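Local structure of carboxyl esterase NP (Bacillus subtilis, 4CCW) at residues T105-W110 against D218-V223; D87-K92 against E98-T103. The protein hydrolyses carboxylic esters to an alcohol and a carboxylate, as a carboxylesterase of the alpha/beta hydrolase superfamily. All blocks are in the same frame, centred on the assembly; numbering follows the deposited sequence.

Contact 1 (T105-W110 against D218-V223); sequences TDYANW and DGFPYV
In this alpha/beta hydrolase fold, one aromatic pair joins the first turns of helix 104-118 to the loop between helices 194-205 and 226-230. Y107 comes from the helix and F220 from the loop. They are the two residues that touch across the contact, and the side chain of each leaves its backbone toward the other segment. The two rings lie nearly parallel but are shifted so far that they barely overlap. The planes are only 8° apart, but the ring centroids lie 5.2 Å from each other. The two side chains run alongside each other, in opposite senses, and one side of each ring does the touching. The closest approach is Y107 CD2 to F220 CE2 at 3.5 Å. Farther along the same side, Y107 CE2 meets F220 CD2 at 3.8 Å. F220 CE2 also reaches back to the base of the tyrosine, 4.0 Å from Y107 CB. On Y107, CG lies anti to the carbonyl carbon (chi1 -74°), which swings the ring off the helix toward the loop. H134 of helix 130-141 packs edge-to-face against both rings, and F220 also touches L133 and N137 there. The loop is held to the same helix start by R104, whose NH1 bonds to G219 O and whose side chain makes a cation-pi contact with the Y222 ring. Without the tyrosine ring, as with an alanine here, F220 would probably lose its near-parallel neighbour, and a gap would be likely to open between helix and loop. In the middle of the shared side, Y107 CD2 also lies 3.6 Å from F220 CD2, so this one tyrosine carbon meets two adjacent carbons of the phenylalanine.

Contact 2 (D87-K92 against E98-T103); sequences DIIGDK and ENLSGT
This is a small apolar contact between two loops on either side of the short strand 96-97, in the alpha/beta hydrolase fold. Segment 87-92 follows strand 82-86, and segment 98-103 leads into helix 104-118. L100 carries the contact from one side; I89 and G90 receive it from the other. The backbones stay well apart: the nearest pair of CA atoms, G90 CA and L100 CA, is 7.7 Å apart. The leucine side chain bridges that distance and leaves its backbone toward the other loop. With CG anti to the backbone N (chi1 177°), the branch extends away from its own chain, and both methyls find partners. CD1 meets the isoleucine branch, 4.2 Å from I89 CG2. CD2 turns to the backbone instead and lies 4.1 Å from I89 O. The contact is light van der Waals packing between L100 and the I89-G90 corner, and the two loops together bury 123 Å² in it. I89 is buried and also touches Y107 and W110 of helix 104-118. L100 touches Y107 as well, so the tyrosine joins both sides of the contact. At the far end of the leucine's loop, T103 is the N-cap of that helix, its OG1 bonded to D106 N.

G90 sits in a type II beta turn from I88 to D91, closed by D91 N to I88 O at 3.2 Å. Its positive phi (91°) suits glycine, since a CB would press on the carbonyl O of I89. It would also run into L100 CD2. The bare alpha carbon makes room for this methyl, and L100 CD2 rests 4.0 Å from G90 CA.

Along the chain, contact 2 is complete before contact 1 begins, and T103 leads from one to the other at the start of helix 104-118. Their centres are about 10 Å apart, and they touch directly. Y107 CE2 lies 3.3 Å from G102 O, and W110 CZ2 lies 3.5 Å from I89 N. Both contacts are away from the annotated sites, including H273, the probable proton acceptor. The F220 side chain is about 11 Å from the bound (2-hydroxyethoxy)acetic acid, and the residue G90 lies about 12 Å from it. H134, already packed on contact 1, is also touched by I88 of segment 87-92.

Contact 1 (T105-W110 against D218-V223)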
loop_
_atom_site.group_PDB
_atom_site.type_symbol
_atom_site.label_atom_id
_atom_site.label_comp_id
_atom_site.label_asym_id
_atom_site.label_seq_id
_atom_site.Cartn_x
_atom_site.Cartn_y
_atom_site.Cartn_z
ATOM N N THR A 105 2.079 16.883 2.052
ATOM C CA THR A 105 0.863 17.591 2.463
ATOM C C THR A 105 -0.317 17.230 1.545
ATOM O O THR A 105 -1.396 16.875 2.023
ATOM C CB THR A 105 1.096 19.110 2.505
ATOM O OG1 THR A 105 2.085 19.401 3.501
ATOM C CG2 THR A 105 -0.187 19.852 2.859
ATOM N N ASP A 106 -0.091 17.297 0.232
ATOM C CA ASP A 106 -1.113 16.959 -0.766
ATOM C C ASP A 106 -1.663 15.558 -0.550
ATOM O O ASP A 106 -2.873 15.365 -0.514
ATOM C CB ASP A 106 -0.550 17.069 -2.190
ATOM C CG ASP A 106 -0.345 18.510 -2.639
ATOM O OD1 ASP A 106 -1.020 19.419 -2.117
ATOM O OD2 ASP A 106 0.505 18.733 -3.524
ATOM N N TYR A 107 -0.768 14.580 -0.403
ATOM C CA TYR A 107 -1.191 13.203 -0.202
ATOM C C TYR A 107 -2.021 12.989 1.074
ATOM O O TYR A 107 -2.990 12.241 1.051
ATOM C CB TYR A 107 0.016 12.258 -0.253
ATOM C CG TYR A 107 0.581 12.018 -1.657
ATOM C CD1 TYR A 107 -0.225 11.521 -2.688
ATOM C CD2 TYR A 107 1.935 12.239 -1.932
ATOM C CE1 TYR A 107 0.304 11.274 -3.958
ATOM C CE2 TYR A 107 2.470 11.996 -3.192
ATOM C CZ TYR A 107 1.658 11.512 -4.200
ATOM O OH TYR A 107 2.201 11.273 -5.452
ATOM N N ALA A 108 -1.651 13.634 2.181
ATOM C CA ALA A 108 -2.459 13.539 3.401
ATOM C C ALA A 108 -3.852 14.160 3.211
ATOM O O ALA A 108 -4.849 13.609 3.685
ATOM C CB ALA A 108 -1.748 14.164 4.593
ATOM N N ASN A 109 -3.908 15.297 2.522
ATOM C CA ASN A 109 -5.178 15.954 2.190
ATOM C C ASN A 109 -6.031 15.118 1.229
ATOM O O ASN A 109 -7.259 15.162 1.289
ATOM C CB ASN A 109 -4.950 17.352 1.600
ATOM C CG ASN A 109 -4.565 18.391 2.647
ATOM O OD1 ASN A 109 -4.841 18.233 3.839
ATOM N ND2 ASN A 109 -3.927 19.474 2.195
ATOM N N TRP A 110 -5.377 14.366 0.341
ATOM C CA TRP A 110 -6.084 13.445 -0.558
ATOM C C TRP A 110 -6.795 12.397 0.274
ATOM O O TRP A 110 -7.998 12.167 0.126
ATOM C CB TRP A 110 -5.112 12.801 -1.569
ATOM C CG TRP A 110 -5.646 11.516 -2.166
ATOM C CD1 TRP A 110 -6.669 11.374 -3.101
ATOM C CD2 TRP A 110 -5.235 10.144 -1.839
ATOM N NE1 TRP A 110 -6.904 10.048 -3.381
ATOM C CE2 TRP A 110 -6.074 9.256 -2.655
ATOM C CE3 TRP A 110 -4.275 9.581 -1.000
ATOM C CZ2 TRP A 110 -5.951 7.875 -2.600
ATOM C CZ3 TRP A 110 -4.165 8.185 -0.951
ATOM C CH2 TRP A 110 -4.978 7.356 -1.738
ATOM N N ASP A 218 10.286 17.270 -0.886
ATOM C CA ASP A 218 9.038 17.460 -0.124
ATOM C C ASP A 218 7.940 16.434 -0.448
ATOM O O ASP A 218 6.783 16.590 -0.035
ATOM C CB ASP A 218 8.516 18.891 -0.273
ATOM C CG ASP A 218 8.329 19.312 -1.722
ATOM O OD1 ASP A 218 8.547 18.494 -2.645
ATOM O OD2 ASP A 218 7.951 20.480 -1.940
ATOM N N GLY A 219 8.316 15.380 -1.171
ATOM C CA GLY A 219 7.365 14.360 -1.576
ATOM C C GLY A 219 7.699 12.985 -1.026
ATOM O O GLY A 219 8.233 12.858 0.096
ATOM N N PHE A 220 7.341 11.962 -1.804
ATOM C CA PHE A 220 7.667 10.573 -1.495
ATOM C C PHE A 220 8.682 10.062 -2.535
ATOM O O PHE A 220 8.657 10.494 -3.702
ATOM C CB PHE A 220 6.408 9.683 -1.501
ATOM C CG PHE A 220 5.442 9.931 -0.354
ATOM C CD1 PHE A 220 5.886 10.301 0.918
ATOM C CD2 PHE A 220 4.071 9.763 -0.548
ATOM C CE1 PHE A 220 4.988 10.496 1.967
ATOM C CE2 PHE A 220 3.174 9.967 0.487
ATOM C CZ PHE A 220 3.631 10.325 1.751
ATOM N N PRO A 221 9.580 9.159 -2.131
ATOM C CA PRO A 221 9.681 8.541 -0.807
ATOM C C PRO A 221 10.275 9.493 0.215
ATOM O O PRO A 221 10.825 10.534 -0.154
ATOM C CB PRO A 221 10.625 7.360 -1.049
ATOM C CG PRO A 221 11.485 7.823 -2.165
ATOM C CD PRO A 221 10.564 8.583 -3.070
ATOM N N TYR A 222 10.151 9.132 1.495
ATOM C CA TYR A 222 10.590 9.996 2.580
ATOM C C TYR A 222 10.999 9.152 3.773
ATOM O O TYR A 222 10.412 8.104 4.019
ATOM C CB TYR A 222 9.471 10.988 2.972
ATOM C CG TYR A 222 9.849 11.933 4.107
ATOM C CD1 TYR A 222 10.885 12.868 3.950
ATOM C CD2 TYR A 222 9.187 11.888 5.336
ATOM C CE1 TYR A 222 11.243 13.732 4.973
ATOM C CE2 TYR A 222 9.538 12.752 6.364
ATOM C CZ TYR A 222 10.564 13.667 6.175
ATOM O OH TYR A 222 10.942 14.513 7.186
ATOM N N VAL A 223 12.031 9.604 4.480
ATOM C CA VAL A 223 12.448 9.006 5.749
ATOM C C VAL A 223 12.143 10.011 6.850
ATOM O O VAL A 223 12.647 11.133 6.833
ATOM C CB VAL A 223 13.955 8.683 5.719
ATOM C CG1 VAL A 223 14.445 8.223 7.101
ATOM C CG2 VAL A 223 14.207 7.580 4.689
#

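Contact 2 (D87-K92 against E98-T103)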
loop_
_atom_site.group_PDB
_atom_site.type_symbol
_atom_site.label_atom_id
_atom_site.label_comp_id
_atom_site.label_asym_id
_atom_site.label_seq_id
_atom_site.Cartn_x
_atom_site.Cartn_y
_atom_site.Cartn_z
ATOM N N ASP A 87 -7.248 2.766 -3.999
ATOM C CA ASP A 87 -6.158 2.887 -4.978
ATOM C C ASP A 87 -5.461 4.228 -4.788
ATOM O O ASP A 87 -6.093 5.278 -4.899
ATOM C CB ASP A 87 -6.654 2.753 -6.422
ATOM C CG ASP A 87 -6.781 1.311 -6.893
ATOM O OD1 ASP A 87 -6.344 0.380 -6.193
ATOM O OD2 ASP A 87 -7.342 1.100 -7.993
ATOM N N ILE A 88 -4.166 4.184 -4.470
ATOM C CA ILE A 88 -3.378 5.392 -4.197
ATOM C C ILE A 88 -3.301 6.294 -5.421
ATOM O O ILE A 88 -2.892 5.871 -6.514
ATOM C CB ILE A 88 -1.961 5.058 -3.661
ATOM C CG1 ILE A 88 -2.057 4.305 -2.332
ATOM C CG2 ILE A 88 -1.120 6.318 -3.500
ATOM C CD1 ILE A 88 -0.766 3.598 -1.960
ATOM N N ILE A 89 -3.692 7.547 -5.221
ATOM C CA ILE A 89 -3.717 8.525 -6.288
ATOM C C ILE A 89 -2.327 8.761 -6.870
ATOM O O ILE A 89 -1.361 8.956 -6.128
ATOM C CB ILE A 89 -4.369 9.849 -5.813
ATOM C CG1 ILE A 89 -4.789 10.708 -7.006
ATOM C CG2 ILE A 89 -3.456 10.605 -4.853
ATOM C CD1 ILE A 89 -6.181 10.404 -7.511
ATOM N N GLY A 90 -2.236 8.724 -8.199
ATOM C CA GLY A 90 -0.974 8.896 -8.922
ATOM C C GLY A 90 -0.195 7.617 -9.221
ATOM O O GLY A 90 0.708 7.624 -10.061
ATOM N N ASP A 91 -0.538 6.524 -8.543
ATOM C CA ASP A 91 0.145 5.235 -8.733
ATOM C C ASP A 91 -0.560 4.425 -9.836
ATOM O O ASP A 91 -1.660 4.777 -10.268
ATOM C CB ASP A 91 0.198 4.449 -7.403
ATOM C CG ASP A 91 1.176 3.283 -7.436
ATOM O OD1 ASP A 91 2.149 3.307 -8.219
ATOM O OD2 ASP A 91 0.983 2.323 -6.664
ATOM N N LYS A 92 0.092 3.369 -10.317
ATOM C CA LYS A 92 -0.437 2.551 -11.408
ATOM C C LYS A 92 -1.616 1.690 -10.948
ATOM O O LYS A 92 -1.440 0.613 -10.370
ATOM C CB LYS A 92 0.691 1.700 -12.029
ATOM C CG LYS A 92 0.377 1.104 -13.402
ATOM C CD LYS A 92 0.291 2.153 -14.515
ATOM C CE LYS A 92 1.565 2.973 -14.661
ATOM N NZ LYS A 92 2.733 2.168 -15.110
ATOM N N GLU A 98 -5.610 14.361 -10.703
ATOM C CA GLU A 98 -5.764 15.691 -11.286
ATOM C C GLU A 98 -5.042 16.703 -10.421
ATOM O O GLU A 98 -5.171 16.674 -9.191
ATOM C CB GLU A 98 -7.235 16.088 -11.376
ATOM C CG GLU A 98 -8.075 15.260 -12.330
ATOM C CD GLU A 98 -9.496 15.780 -12.430
ATOM O OE1 GLU A 98 -9.707 16.829 -13.077
ATOM O OE2 GLU A 98 -10.406 15.141 -11.864
ATOM N N ASN A 99 -4.302 17.602 -11.072
ATOM C CA ASN A 99 -3.563 18.682 -10.408
ATOM C C ASN A 99 -2.808 18.236 -9.154
ATOM O O ASN A 99 -2.938 18.832 -8.082
ATOM C CB ASN A 99 -4.477 19.886 -10.132
ATOM C CG ASN A 99 -4.944 20.571 -11.407
ATOM O OD1 ASN A 99 -4.232 20.593 -12.416
ATOM N ND2 ASN A 99 -6.149 21.139 -11.369
ATOM N N LEU A 100 -2.014 17.181 -9.309
ATOM C CA LEU A 100 -1.314 16.555 -8.185
ATOM C C LEU A 100 0.175 16.898 -8.192
ATOM O O LEU A 100 0.934 16.404 -9.035
ATOM C CB LEU A 100 -1.525 15.033 -8.229
ATOM C CG LEU A 100 -0.846 14.103 -7.217
ATOM C CD1 LEU A 100 -1.463 14.223 -5.832
ATOM C CD2 LEU A 100 -0.941 12.673 -7.710
ATOM N N SER A 101 0.589 17.739 -7.243
ATOM C CA SER A 101 2.000 18.133 -7.130
ATOM C C SER A 101 2.900 17.044 -6.550
ATOM O O SER A 101 4.083 16.979 -6.881
ATOM C CB SER A 101 2.155 19.411 -6.310
ATOM O OG SER A 101 3.469 19.926 -6.465
ATOM N N GLY A 102 2.332 16.218 -5.671
ATOM C CA GLY A 102 3.046 15.091 -5.067
ATOM C C GLY A 102 3.680 15.360 -3.713
ATOM O O GLY A 102 4.489 14.553 -3.228
ATOM N N THR A 103 3.341 16.486 -3.083
ATOM C CA THR A 103 3.900 16.751 -1.756
ATOM C C THR A 103 3.262 15.840 -0.729
ATOM O O THR A 103 2.188 15.278 -0.959
ATOM C CB THR A 103 3.734 18.207 -1.286
ATOM O OG1 THR A 103 2.355 18.477 -1.000
ATOM C CG2 THR A 103 4.274 19.180 -2.320
#